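Side-chain contacts in deoxyhypusine hydroxylase (Homo sapiens, PDB 4D50), which hydroxylates deoxyhypusine on eukaryotic translation initiation factor 5A with a diiron centre, completing the hypusine residue that the factor needs to function: residues R31-L36 / K60-Y65; E11-G16 / I45-Q50. One frame throughout, in Å; residues are numbered along the deposited sequence.

Contact 1. Residues R31-L36 / K60-Y65. With FE (Fe (III) ion), chain D; PER (peroxide ion), chain E.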
loop_
_atom_site.group_PDB
_atom_site.type_symbol
_atom_site.label_atom_id
_atom_site.label_comp_id
_atom_site.label_asym_id
_atom_site.label_seq_id
_atom_site.Cartn_x
_atom_site.Cartn_y
_atom_site.Cartn_z
ATOM N N ARG A 31 12.608 -0.900 8.407
ATOM C CA ARG A 31 12.984 -2.247 8.766
ATOM C C ARG A 31 12.337 -2.620 10.053
ATOM O O ARG A 31 11.807 -3.725 10.150
ATOM C CB ARG A 31 14.504 -2.380 8.958
ATOM C CG ARG A 31 15.215 -2.574 7.674
ATOM C CD ARG A 31 16.734 -2.522 7.880
ATOM N NE ARG A 31 17.339 -2.189 6.601
ATOM C CZ ARG A 31 17.382 -3.027 5.563
ATOM N NH1 ARG A 31 16.924 -4.279 5.664
ATOM N NH2 ARG A 31 17.905 -2.619 4.417
ATOM N N ALA A 32 12.351 -1.727 11.022
ATOM C CA ALA A 32 11.662 -2.000 12.335
ATOM C C ALA A 32 10.176 -2.236 12.136
ATOM O O ALA A 32 9.549 -3.139 12.700
ATOM C CB ALA A 32 11.902 -0.858 13.282
ATOM N N LEU A 33 9.564 -1.333 11.377
ATOM C CA LEU A 33 8.152 -1.429 11.105
ATOM C C LEU A 33 7.745 -2.756 10.482
ATOM O O LEU A 33 6.815 -3.368 10.925
ATOM C CB LEU A 33 7.693 -0.286 10.168
ATOM C CG LEU A 33 6.252 -0.386 9.632
ATOM C CD1 LEU A 33 5.207 -0.361 10.769
ATOM C CD2 LEU A 33 5.991 0.727 8.620
ATOM N N PHE A 34 8.404 -3.203 9.390
ATOM C CA PHE A 34 8.052 -4.437 8.783
ATOM C C PHE A 34 8.384 -5.650 9.637
ATOM O O PHE A 34 7.673 -6.645 9.598
ATOM C CB PHE A 34 8.593 -4.510 7.353
ATOM C CG PHE A 34 7.786 -3.648 6.431
ATOM C CD1 PHE A 34 6.461 -4.021 6.060
ATOM C CD2 PHE A 34 8.288 -2.466 5.975
ATOM C CE1 PHE A 34 5.667 -3.207 5.274
ATOM C CE2 PHE A 34 7.481 -1.640 5.183
ATOM C CZ PHE A 34 6.194 -2.022 4.851
ATOM N N THR A 35 9.361 -5.530 10.506
ATOM C CA THR A 35 9.580 -6.629 11.430
ATOM C C THR A 35 8.388 -6.696 12.405
ATOM O O THR A 35 7.875 -7.786 12.649
ATOM C CB THR A 35 10.918 -6.454 12.152
ATOM O OG1 THR A 35 11.939 -6.389 11.147
ATOM C CG2 THR A 35 11.234 -7.623 13.150
ATOM N N LEU A 36 7.970 -5.581 12.963
ATOM C CA LEU A 36 6.826 -5.579 13.856
ATOM C C LEU A 36 5.598 -6.085 13.187
ATOM O O LEU A 36 4.777 -6.708 13.845
ATOM C CB LEU A 36 6.556 -4.219 14.439
ATOM C CG LEU A 36 7.619 -3.660 15.381
ATOM C CD1 LEU A 36 7.283 -2.206 15.729
ATOM C CD2 LEU A 36 7.677 -4.482 16.675
ATOM N N LYS A 60 4.117 7.404 7.953
ATOM C CA LYS A 60 2.812 7.258 8.602
ATOM C C LYS A 60 1.812 6.399 7.816
ATOM O O LYS A 60 1.075 5.601 8.381
ATOM C CB LYS A 60 2.188 8.605 8.871
ATOM C CG LYS A 60 2.808 9.383 10.023
ATOM C CD LYS A 60 1.991 10.636 10.356
ATOM C CE LYS A 60 2.134 11.691 9.298
ATOM N NZ LYS A 60 1.563 13.003 9.669
ATOM N N HIS A 61 1.828 6.539 6.523
ATOM C CA HIS A 61 0.947 5.746 5.676
ATOM C C HIS A 61 1.387 4.285 5.625
ATOM O O HIS A 61 0.524 3.385 5.577
ATOM C CB HIS A 61 0.754 6.429 4.328
ATOM C CG HIS A 61 1.470 5.762 3.196
ATOM N ND1 HIS A 61 2.839 5.650 3.139
ATOM C CD2 HIS A 61 0.973 5.122 2.108
ATOM C CE1 HIS A 61 3.163 5.034 1.998
ATOM N NE2 HIS A 61 2.038 4.669 1.382
ATOM N N GLU A 62 2.685 4.012 5.771
ATOM C CA GLU A 62 3.180 2.601 5.864
ATOM C C GLU A 62 2.706 1.951 7.217
ATOM O O GLU A 62 2.400 0.744 7.316
ATOM C CB GLU A 62 4.673 2.585 5.759
ATOM C CG GLU A 62 5.295 1.455 4.960
ATOM C CD GLU A 62 5.092 1.653 3.466
ATOM O OE1 GLU A 62 5.399 2.735 2.929
ATOM O OE2 GLU A 62 4.489 0.745 2.875
ATOM N N LEU A 63 2.684 2.774 8.238
ATOM C CA LEU A 63 2.169 2.306 9.526
ATOM C C LEU A 63 0.795 1.804 9.311
ATOM O O LEU A 63 0.384 0.757 9.853
ATOM C CB LEU A 63 2.136 3.390 10.579
ATOM C CG LEU A 63 3.421 4.183 10.846
ATOM C CD1 LEU A 63 3.108 5.304 11.792
ATOM C CD2 LEU A 63 4.455 3.285 11.433
ATOM N N ALA A 64 -0.013 2.647 8.682
ATOM C CA ALA A 64 -1.434 2.243 8.498
ATOM C C ALA A 64 -1.519 1.017 7.597
ATOM O O ALA A 64 -2.326 0.108 7.887
ATOM C CB ALA A 64 -2.276 3.372 7.879
ATOM N N TYR A 65 -0.752 0.956 6.523
ATOM C CA TYR A 65 -0.756 -0.217 5.672
ATOM C C TYR A 65 -0.448 -1.509 6.427
ATOM O O TYR A 65 -1.154 -2.501 6.345
ATOM C CB TYR A 65 0.264 -0.051 4.551
ATOM C CG TYR A 65 0.464 -1.229 3.648
ATOM C CD1 TYR A 65 -0.480 -1.581 2.692
ATOM C CD2 TYR A 65 1.541 -2.099 3.853
ATOM C CE1 TYR A 65 -0.291 -2.708 1.867
ATOM C CE2 TYR A 65 1.765 -3.173 3.024
ATOM C CZ TYR A 65 0.811 -3.526 2.097
ATOM O OH TYR A 65 1.079 -4.574 1.304
HETATM FE FE FE D . 1.833 4.245 -0.903
HETATM O O1 PER E . -0.606 5.518 -0.574
HETATM O O2 PER E . 0.611 5.982 -1.399
HETATM O O HOH W 1 0.023 2.713 -0.694
HETATM O O HOH W 2 3.037 2.478 -0.598
#

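Contact 2. Residues E11-G16 / I45-Q50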
loop_
_atom_site.group_PDB
_atom_site.type_symbol
_atom_site.label_atom_id
_atom_site.label_comp_id
_atom_site.label_asym_id
_atom_site.label_seq_id
_atom_site.Cartn_x
_atom_site.Cartn_y
_atom_site.Cartn_z
ATOM N N GLU A 11 12.254 -8.316 22.175
ATOM C CA GLU A 11 12.684 -7.915 20.823
ATOM C C GLU A 11 11.681 -6.913 20.228
ATOM O O GLU A 11 12.040 -5.889 19.575
ATOM C CB GLU A 11 12.845 -9.124 19.909
ATOM C CG GLU A 11 14.044 -9.997 20.241
ATOM C CD GLU A 11 15.297 -9.136 20.401
ATOM O OE1 GLU A 11 15.610 -8.368 19.462
ATOM O OE2 GLU A 11 15.919 -9.192 21.486
ATOM N N VAL A 12 10.410 -7.183 20.445
ATOM C CA VAL A 12 9.386 -6.194 20.102
ATOM C C VAL A 12 9.617 -4.758 20.656
ATOM O O VAL A 12 9.409 -3.754 19.962
ATOM C CB VAL A 12 7.974 -6.707 20.481
ATOM C CG1 VAL A 12 6.929 -5.605 20.369
ATOM C CG2 VAL A 12 7.560 -7.878 19.599
ATOM N N ASP A 13 9.998 -4.636 21.921
ATOM C CA ASP A 13 10.143 -3.322 22.544
ATOM C C ASP A 13 11.365 -2.619 22.029
ATOM O O ASP A 13 11.375 -1.407 21.802
ATOM C CB ASP A 13 10.222 -3.491 24.060
ATOM C CG ASP A 13 8.922 -3.951 24.637
ATOM O OD1 ASP A 13 7.865 -3.809 23.949
ATOM O OD2 ASP A 13 8.934 -4.481 25.786
ATOM N N ALA A 14 12.383 -3.407 21.760
ATOM C CA ALA A 14 13.640 -2.931 21.184
ATOM C C ALA A 14 13.454 -2.399 19.785
ATOM O O ALA A 14 13.929 -1.296 19.473
ATOM C CB ALA A 14 14.637 -4.061 21.144
ATOM N N ILE A 15 12.782 -3.194 18.951
ATOM C CA ILE A 15 12.468 -2.793 17.581
ATOM C C ILE A 15 11.542 -1.570 17.581
ATOM O O ILE A 15 11.716 -0.616 16.785
ATOM C CB ILE A 15 11.857 -3.982 16.796
ATOM C CG1 ILE A 15 12.914 -5.085 16.670
ATOM C CG2 ILE A 15 11.347 -3.556 15.400
ATOM C CD1 ILE A 15 12.338 -6.474 16.478
ATOM N N GLY A 16 10.516 -1.638 18.384
ATOM C CA GLY A 16 9.641 -0.518 18.633
ATOM C C GLY A 16 10.353 0.791 18.947
ATOM O O GLY A 16 9.982 1.862 18.406
ATOM N N ILE A 45 1.436 -3.636 17.848
ATOM C CA ILE A 45 0.421 -2.658 17.467
ATOM C C ILE A 45 0.596 -1.306 18.189
ATOM O O ILE A 45 0.470 -0.212 17.586
ATOM C CB ILE A 45 -0.983 -3.284 17.669
ATOM C CG1 ILE A 45 -1.139 -4.396 16.617
ATOM C CG2 ILE A 45 -2.078 -2.275 17.508
ATOM C CD1 ILE A 45 -2.382 -5.248 16.690
ATOM N N ALA A 46 0.933 -1.334 19.481
ATOM C CA ALA A 46 1.136 -0.106 20.233
ATOM C C ALA A 46 2.307 0.739 19.782
ATOM O O ALA A 46 2.179 1.948 19.707
ATOM C CB ALA A 46 1.264 -0.412 21.726
ATOM N N TRP A 47 3.417 0.117 19.483
ATOM C CA TRP A 47 4.589 0.805 19.026
ATOM C C TRP A 47 4.333 1.409 17.610
ATOM O O TRP A 47 4.760 2.494 17.322
ATOM C CB TRP A 47 5.779 -0.137 18.964
ATOM C CG TRP A 47 6.415 -0.514 20.276
ATOM C CD1 TRP A 47 6.450 -1.763 20.844
ATOM C CD2 TRP A 47 7.176 0.339 21.140
ATOM N NE1 TRP A 47 7.172 -1.739 22.014
ATOM C CE2 TRP A 47 7.599 -0.455 22.249
ATOM C CE3 TRP A 47 7.498 1.695 21.116
ATOM C CZ2 TRP A 47 8.360 0.066 23.292
ATOM C CZ3 TRP A 47 8.267 2.225 22.164
ATOM C CH2 TRP A 47 8.668 1.413 23.250
ATOM N N ILE A 48 3.620 0.687 16.771
ATOM C CA ILE A 48 3.326 1.161 15.378
ATOM C C ILE A 48 2.411 2.385 15.506
ATOM O O ILE A 48 2.526 3.366 14.784
ATOM C CB ILE A 48 2.656 0.068 14.528
ATOM C CG1 ILE A 48 3.644 -1.092 14.215
ATOM C CG2 ILE A 48 2.106 0.585 13.206
ATOM C CD1 ILE A 48 3.017 -2.247 13.523
ATOM N N SER A 49 1.482 2.293 16.476
ATOM C CA SER A 49 0.463 3.286 16.695
ATOM C C SER A 49 1.074 4.546 17.239
ATOM O O SER A 49 0.671 5.642 16.840
ATOM C CB SER A 49 -0.576 2.740 17.709
ATOM O OG SER A 49 -1.386 1.707 17.092
ATOM N N GLN A 50 2.084 4.370 18.083
ATOM C CA GLN A 50 2.839 5.492 18.629
ATOM C C GLN A 50 3.533 6.311 17.541
ATOM O O GLN A 50 3.616 7.522 17.643
ATOM C CB GLN A 50 3.808 5.019 19.727
ATOM C CG GLN A 50 4.526 6.117 20.528
ATOM C CD GLN A 50 5.492 5.537 21.576
ATOM O OE1 GLN A 50 5.210 4.530 22.177
ATOM N NE2 GLN A 50 6.688 6.116 21.691
#

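Contact 1. Residues R31-L36 / K60-Y65
Leu33 and Phe34 of helix 26-39 press against Glu62 and Leu63 of helix 57-70, a worked example of how an alpha-solenoid of HEAT-like repeats packs one helix of a layer alongside the next. The two segments run almost parallel, 11° apart, and their axes come within 10.5 Å, a gap bridged mainly by side chains, with Leu33 reaching as far as the Glu62 backbone. The buried Glu62 meets both Leu33 and Phe34. Its CB, directed at helix 26-39, lies 3.7 Å from CD2 of Leu33, the leucine meeting it at about a right angle. The next methylene, CG, sits 3.6 Å from CZ of Phe34, in an oblique position with respect to the ring. A bend at chi2 (74°) then leaves the carboxylate beyond the CZ corner of the phenyl ring, the two planes 48° apart. There OE2 lies at the ring edge, in its plane, 3.8 Å from Phe34 CZ and roughly in line with the C-H at that carbon, a long approach that could be weakly favourable for a carboxylate oxygen. OE1 instead lies close to the carboxylate of Glu249. Away from this acid the contact is purely apolar: CD1 of Leu33 meets CD2 of Leu63 at 3.8 Å, and Ile48 of helix 42-50 packs on both leucines.

Helix 57-70 also contributes an iron ligand to the active site, through the residue just before Glu62. His61 binds an iron(III) ion with NE2 at 2.3 Å, and His245 and Glu246 complete the protein ligands of that metal. Two waters and the bound peroxide also coordinate it, with peroxide O2 2.2 Å from the iron. The other peroxide oxygen, O1, approaches His61 CD2 obliquely at 3.1 Å. The imidazole is held at both nitrogens, NE2 by the iron and ND1 by a hydrogen bond to the backbone oxygen of Leu58.

Contact 2. Residues E11-G16 / I45-Q50
Trp47 of helix 42-50 lays its indole against the backbone of helix 3-20, and the tight part of the contact is where it meets Gly16. Having no side chain, Gly16 lets the helices come so close that its CA is 5.2 Å from CA of Trp47. The same glycine CA stands over one face of the indole, 3.8 Å from the centroid of the five-membered ring, in a CH-pi contact. On the same face, also offset toward the rim, lies the carbonyl oxygen of Asp13, 3.6 Å above the plane of the Trp47 ring. With CG anti to the carbonyl carbon (chi1 -75°), Trp47 sends its indole out toward helix 3-20, and chi2 turns the face onto Gly16. At the inner margin of the indole, CG1 of Val12 touches CD1 of Trp47 at 3.9 Å, and Val12 continues onto Leu36 of helix 26-39. Such near-parallel packing of neighbouring helices is consistent with the alpha-solenoid fold, here near the start of the chain.

Packing is looser toward solvent, where the contact rests on one directed bond. Trp47 NE1 donates to Asp13 OD1 over 2.9 Å, nearly straight at 169°, with the oxygen in the indole plane. The carboxylate receives it on the anti side of OD1, its own plane turned 59° from that of the indole.

From the N terminus, the chain passes through 11-16, 31-36, 45-50 and 60-65 on four successive helices, and the two contacts take them in alternation. Contact 2 closes a loop of 28 residues that contains 31-36, while contact 1 closes one of 23 residues that contains 45-50, so the loops cross. Each contact joins helices two apart in sequence, and packing between the pairs binds them: CG2 of Ile15 lies 3.3 Å from the carbonyl oxygen of Ala32, and CD1 of Leu63 is 3.6 Å from that of Ile48. Together they tie the N-terminal helix 3-20, step by step, to the iron-bearing helix 57-70.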